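Local coordinates for Thiol:disulfide interchange protein DsbA (Neisseria meningitidis MC58, PDB 3DVW), which probably introduces disulfide bonds into proteins of the periplasm, as a thioredoxin-fold oxidoreductase of the DsbA family, captured here in its reduced form, at residues P37-L42 against D153-V158; V26-F31 against V158-K163. All blocks are in the same frame, centred on the assembly; numbering follows the deposited sequence.

Contact 1 of 2, residues P37-L42 against D153-V158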
loop_
_atom_site.group_PDB
_atom_site.type_symbol
_atom_site.label_atom_id
_atom_site.label_comp_id
_atom_site.label_asym_id
_atom_site.label_seq_id
_atom_site.Cartn_x
_atom_site.Cartn_y
_atom_site.Cartn_z
ATOM N N PRO A 37 -12.892 -3.658 -2.906
ATOM C CA PRO A 37 -13.737 -3.038 -1.906
ATOM C C PRO A 37 -13.191 -3.099 -0.491
ATOM O O PRO A 37 -13.349 -2.127 0.252
ATOM C CB PRO A 37 -15.046 -3.834 -2.007
ATOM C CG PRO A 37 -15.041 -4.376 -3.340
ATOM C CD PRO A 37 -13.626 -4.694 -3.661
ATOM N N HIS A 38 -12.551 -4.209 -0.108
ATOM C CA HIS A 38 -11.972 -4.319 1.239
ATOM C C HIS A 38 -10.806 -3.346 1.409
ATOM O O HIS A 38 -10.656 -2.734 2.457
ATOM C CB HIS A 38 -11.511 -5.746 1.561
ATOM C CG HIS A 38 -12.583 -6.619 2.145
ATOM N ND1 HIS A 38 -13.666 -6.112 2.833
ATOM C CD2 HIS A 38 -12.729 -7.966 2.153
ATOM C CE1 HIS A 38 -14.435 -7.111 3.233
ATOM N NE2 HIS A 38 -13.887 -8.245 2.838
ATOM N N CYS A 39 -9.969 -3.207 0.381
ATOM C CA CYS A 39 -8.900 -2.202 0.425
ATOM C C CYS A 39 -9.484 -0.793 0.576
ATOM O O CYS A 39 -8.920 0.042 1.299
ATOM C CB CYS A 39 -8.043 -2.265 -0.830
ATOM S SG CYS A 39 -7.111 -3.810 -0.933
ATOM N N ALA A 40 -10.600 -0.520 -0.105
ATOM C CA ALA A 40 -11.217 0.810 -0.060
ATOM C C ALA A 40 -11.766 1.090 1.335
ATOM O O ALA A 40 -11.754 2.228 1.791
ATOM C CB ALA A 40 -12.334 0.944 -1.124
ATOM N N HIS A 41 -12.232 0.043 2.017
ATOM C CA HIS A 41 -12.715 0.206 3.385
ATOM C C HIS A 41 -11.588 0.324 4.400
ATOM O O HIS A 41 -11.703 1.083 5.358
ATOM C CB HIS A 41 -13.684 -0.915 3.751
ATOM C CG HIS A 41 -15.075 -0.688 3.241
ATOM N ND1 HIS A 41 -15.702 -1.542 2.360
ATOM C CD2 HIS A 41 -15.961 0.304 3.500
ATOM C CE1 HIS A 41 -16.916 -1.088 2.099
ATOM N NE2 HIS A 41 -17.098 0.032 2.777
ATOM N N LEU A 42 -10.496 -0.413 4.205
ATOM C CA LEU A 42 -9.337 -0.281 5.085
ATOM C C LEU A 42 -8.736 1.122 4.972
ATOM O O LEU A 42 -8.189 1.650 5.943
ATOM C CB LEU A 42 -8.274 -1.358 4.778
ATOM C CG LEU A 42 -6.912 -1.236 5.476
ATOM C CD1 LEU A 42 -7.092 -1.193 6.957
ATOM C CD2 LEU A 42 -5.959 -2.385 5.100
ATOM N N ASP A 153 -1.374 -13.268 -2.571
ATOM C CA ASP A 153 -2.580 -13.792 -3.235
ATOM C C ASP A 153 -3.871 -13.228 -2.680
ATOM O O ASP A 153 -4.955 -13.708 -3.022
ATOM C CB ASP A 153 -2.610 -15.330 -3.173
ATOM C CG ASP A 153 -2.565 -15.882 -1.760
ATOM O OD1 ASP A 153 -2.656 -15.132 -0.767
ATOM O OD2 ASP A 153 -2.432 -17.122 -1.629
ATOM N N GLY A 154 -3.777 -12.217 -1.823
ATOM C CA GLY A 154 -4.962 -11.560 -1.283
ATOM C C GLY A 154 -4.675 -10.116 -0.923
ATOM O O GLY A 154 -3.542 -9.750 -0.629
ATOM N N THR A 155 -5.712 -9.296 -0.988
ATOM C CA THR A 155 -5.620 -7.886 -0.624
ATOM C C THR A 155 -6.787 -7.539 0.279
ATOM O O THR A 155 -7.903 -8.081 0.081
ATOM C CB THR A 155 -5.672 -6.967 -1.841
ATOM O OG1 THR A 155 -6.869 -7.220 -2.587
ATOM C CG2 THR A 155 -4.417 -7.149 -2.702
ATOM N N PRO A 156 -6.564 -6.640 1.252
ATOM C CA PRO A 156 -5.275 -6.058 1.618
ATOM C C PRO A 156 -4.424 -7.062 2.364
ATOM O O PRO A 156 -4.969 -7.921 3.059
ATOM C CB PRO A 156 -5.657 -4.925 2.572
ATOM C CG PRO A 156 -6.930 -5.380 3.179
ATOM C CD PRO A 156 -7.653 -6.130 2.113
ATOM N N THR A 157 -3.107 -6.962 2.185
ATOM C CA THR A 157 -2.132 -7.697 2.981
ATOM C C THR A 157 -1.211 -6.665 3.608
ATOM O O THR A 157 -0.655 -5.825 2.893
ATOM C CB THR A 157 -1.311 -8.674 2.141
ATOM O OG1 THR A 157 -2.171 -9.728 1.675
ATOM C CG2 THR A 157 -0.172 -9.282 2.947
ATOM N N VAL A 158 -1.098 -6.679 4.938
ATOM C CA VAL A 158 -0.243 -5.731 5.648
ATOM C C VAL A 158 0.868 -6.493 6.374
ATOM O O VAL A 158 0.596 -7.414 7.145
ATOM C CB VAL A 158 -1.041 -4.868 6.644
ATOM C CG1 VAL A 158 -0.094 -3.937 7.424
ATOM C CG2 VAL A 158 -2.076 -4.067 5.895
#

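Contact 2 of 2, residues V26-F31 against V158-K163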
loop_
_atom_site.group_PDB
_atom_site.type_symbol
_atom_site.label_atom_id
_atom_site.label_comp_id
_atom_site.label_asym_id
_atom_site.label_seq_id
_atom_site.Cartn_x
_atom_site.Cartn_y
_atom_site.Cartn_z
ATOM N N VAL A 26 11.078 1.194 10.871
ATOM C CA VAL A 26 10.034 0.187 10.982
ATOM C C VAL A 26 9.030 0.400 9.851
ATOM O O VAL A 26 8.301 1.391 9.829
ATOM C CB VAL A 26 9.302 0.279 12.329
ATOM C CG1 VAL A 26 8.247 -0.807 12.410
ATOM C CG2 VAL A 26 10.289 0.185 13.480
ATOM N N GLU A 27 9.040 -0.512 8.888
ATOM C CA GLU A 27 8.162 -0.406 7.742
ATOM C C GLU A 27 6.821 -1.063 7.995
ATOM O O GLU A 27 6.758 -2.158 8.517
ATOM C CB GLU A 27 8.801 -1.100 6.544
ATOM C CG GLU A 27 8.042 -0.959 5.225
ATOM C CD GLU A 27 8.807 -1.557 4.063
ATOM O OE1 GLU A 27 9.744 -0.895 3.553
ATOM O OE2 GLU A 27 8.488 -2.696 3.685
ATOM N N VAL A 28 5.765 -0.387 7.571
ATOM C CA VAL A 28 4.442 -0.973 7.486
ATOM C C VAL A 28 4.093 -0.995 6.006
ATOM O O VAL A 28 3.974 0.057 5.380
ATOM C CB VAL A 28 3.411 -0.135 8.268
ATOM C CG1 VAL A 28 2.018 -0.733 8.117
ATOM C CG2 VAL A 28 3.811 0.009 9.751
ATOM N N LEU A 29 3.971 -2.192 5.452
ATOM C CA LEU A 29 3.833 -2.402 4.026
ATOM C C LEU A 29 2.418 -2.908 3.762
ATOM O O LEU A 29 2.027 -3.924 4.310
ATOM C CB LEU A 29 4.876 -3.446 3.586
ATOM C CG LEU A 29 4.704 -4.133 2.232
ATOM C CD1 LEU A 29 4.453 -3.186 1.087
ATOM C CD2 LEU A 29 5.915 -5.004 1.940
ATOM N N GLU A 30 1.663 -2.188 2.942
ATOM C CA GLU A 30 0.340 -2.641 2.496
ATOM C C GLU A 30 0.375 -3.007 1.015
ATOM O O GLU A 30 0.618 -2.147 0.173
ATOM C CB GLU A 30 -0.732 -1.555 2.729
ATOM C CG GLU A 30 -2.134 -1.990 2.314
ATOM C CD GLU A 30 -3.108 -0.858 2.085
ATOM O OE1 GLU A 30 -2.684 0.306 1.953
ATOM O OE2 GLU A 30 -4.322 -1.191 1.999
ATOM N N PHE A 31 0.052 -4.262 0.712
ATOM C CA PHE A 31 -0.301 -4.667 -0.656
ATOM C C PHE A 31 -1.794 -4.485 -0.823
ATOM O O PHE A 31 -2.575 -4.924 0.011
ATOM C CB PHE A 31 0.032 -6.138 -0.918
ATOM C CG PHE A 31 1.495 -6.427 -0.982
ATOM C CD1 PHE A 31 2.202 -6.225 -2.156
ATOM C CD2 PHE A 31 2.149 -6.939 0.106
ATOM C CE1 PHE A 31 3.556 -6.521 -2.229
ATOM C CE2 PHE A 31 3.514 -7.234 0.038
ATOM C CZ PHE A 31 4.202 -7.025 -1.134
ATOM N N VAL A 158 -1.098 -6.679 4.938
ATOM C CA VAL A 158 -0.243 -5.731 5.648
ATOM C C VAL A 158 0.868 -6.493 6.374
ATOM O O VAL A 158 0.596 -7.414 7.145
ATOM C CB VAL A 158 -1.041 -4.868 6.644
ATOM C CG1 VAL A 158 -0.094 -3.937 7.424
ATOM C CG2 VAL A 158 -2.076 -4.067 5.895
ATOM N N ILE A 159 2.112 -6.089 6.101
ATOM C CA ILE A 159 3.305 -6.712 6.655
ATOM C C ILE A 159 4.127 -5.660 7.395
ATOM O O ILE A 159 4.429 -4.586 6.829
ATOM C CB ILE A 159 4.131 -7.341 5.524
ATOM C CG1 ILE A 159 3.373 -8.550 4.955
ATOM C CG2 ILE A 159 5.524 -7.743 6.012
ATOM C CD1 ILE A 159 3.738 -8.891 3.544
ATOM N N VAL A 160 4.484 -5.948 8.651
ATOM C CA VAL A 160 5.260 -5.019 9.468
ATOM C C VAL A 160 6.692 -5.541 9.627
ATOM O O VAL A 160 6.896 -6.725 9.896
ATOM C CB VAL A 160 4.602 -4.822 10.835
ATOM C CG1 VAL A 160 5.319 -3.779 11.640
ATOM C CG2 VAL A 160 3.147 -4.385 10.643
ATOM N N GLY A 161 7.681 -4.676 9.415
ATOM C CA GLY A 161 9.073 -5.040 9.642
ATOM C C GLY A 161 9.585 -6.071 8.654
ATOM O O GLY A 161 10.565 -6.780 8.944
ATOM N N GLY A 162 8.934 -6.154 7.499
ATOM C CA GLY A 162 9.273 -7.120 6.475
ATOM C C GLY A 162 8.877 -8.561 6.749
ATOM O O GLY A 162 8.968 -9.399 5.875
ATOM N N LYS A 163 8.448 -8.880 7.957
ATOM C CA LYS A 163 8.290 -10.281 8.318
ATOM C C LYS A 163 6.994 -10.656 9.016
ATOM O O LYS A 163 6.674 -11.830 9.080
ATOM C CB LYS A 163 9.483 -10.724 9.165
ATOM C CG LYS A 163 9.519 -10.135 10.564
ATOM C CD LYS A 163 10.829 -10.458 11.275
ATOM C CE LYS A 163 10.930 -11.924 11.608
ATOM N NZ LYS A 163 12.072 -12.267 12.526
HETATM O O HOH W 1 7.223 -4.474 6.041
#

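Contact 1 of 2, residues P37-L42 against D153-V158
Cys39 and Leu42, one helical turn apart, close on the ring of Pro156 from helix 37-50. The cysteine can be followed outward from CB, which carries the sulfur beside the backbone N, a rotation (chi1 -67°) that places it above the peptide joining Thr155 to Pro156. There SG lies 3.6 Å from Thr155 CB and equally close to Pro156 N, with the ring carbon CD of Pro156 3.9 Å away. OG1 of Thr155 is 3.8 Å from Cys39 SG. The peptide before Pro156 is cis. A cis-proline facing the CxxC motif at the start of a helix is characteristic of thioredoxin-fold disulfide oxidoreductases, and Cys39 is the second cysteine of that redox-active pair; its disulfide with Cys36 is open in this reduced crystal. Further along the helix, chi1 of Leu42 (171°) carries CG toward the proline, and chi2 (56°) turns CD2, the touching branch, onto the ring: 3.6 Å from Pro156 CB, with CG of the same ring almost as near. Beyond the proline, Leu42 CD2 meets Val158 CG2 more loosely, at 4.3 Å. On the outer flank His38 adds its CB, 3.9 Å from Pro156 CD. Trp171, on helix 171-191, packs against both Leu42 and Pro156, while Phe32 and Phe96 touch Cys39 and Cys36 lies against Thr155.

Contact 2 of 2, residues V26-F31 against V158-K163
The carbonyl oxygen of Ile159 accepts a 2.8 Å bond from the backbone N of Leu29, tilted 19° from the carbonyl plane. A water 2.9 Å from Ile159 O can donate to it as well, or to Glu27 OE2 at 3.2 Å, though it has more acceptors in reach than protons to give; Gly162 N donates to this water. Glu27 also makes a salt bridge to Arg60 of the neighbouring strand, which probably favours its ionised form. Leu29 and Ile159 form a hydrogen-bonded antiparallel pair, since Ile159 N returns a 2.8 Å bond to Leu29 O. One more nearly straight bond, Gly161 N to Glu27 O (170° at the hydrogen), carries the pairing into the turn, where Gly161 and Gly162 both adopt positive phi. On the sheet face of Val28, Val158 and Val160, Val28 CG1 meets Val158 CG1 at 3.9 Å, both branches being anti to their own backbone N. CG2 of Val158 reaches CG of Glu30, whose carboxylate then leads off towards helix 37-50. The other face holds Leu29, Ile159 and Phe31: in the conformer given, CD1 of Ile159 comes to the ring edge at Phe31 CE2, 3.9 Å away, while Leu29 CD1 lies above one face, offset toward the rim. Strand 26-32, between parallel 57-63 and antiparallel 157-160, gives the mixed pairing of the thioredoxin fold.

Strand 157-160 serves both contacts, with Val158 common to them. Contact 2 lies in the buried sheet and is held by regular backbone bonds with valines on one face, whereas contact 1 is partly buried, reaches the protein surface at His38, and relies on sulfur and aliphatic carbon against the cis-proline. The two join where Thr157 O probably accepts a hydrogen bond from Phe31 N, carrying the strand pairing of contact 2 on to the residue just after Pro156. Glu30 spans the same join, its OE2 packing against Leu42 CD2 and Pro156 CB. Strand 26-32 is followed, after a short loop, by helix 37-50, whose Cys39 packs on the cis-proline just before strand 157-160.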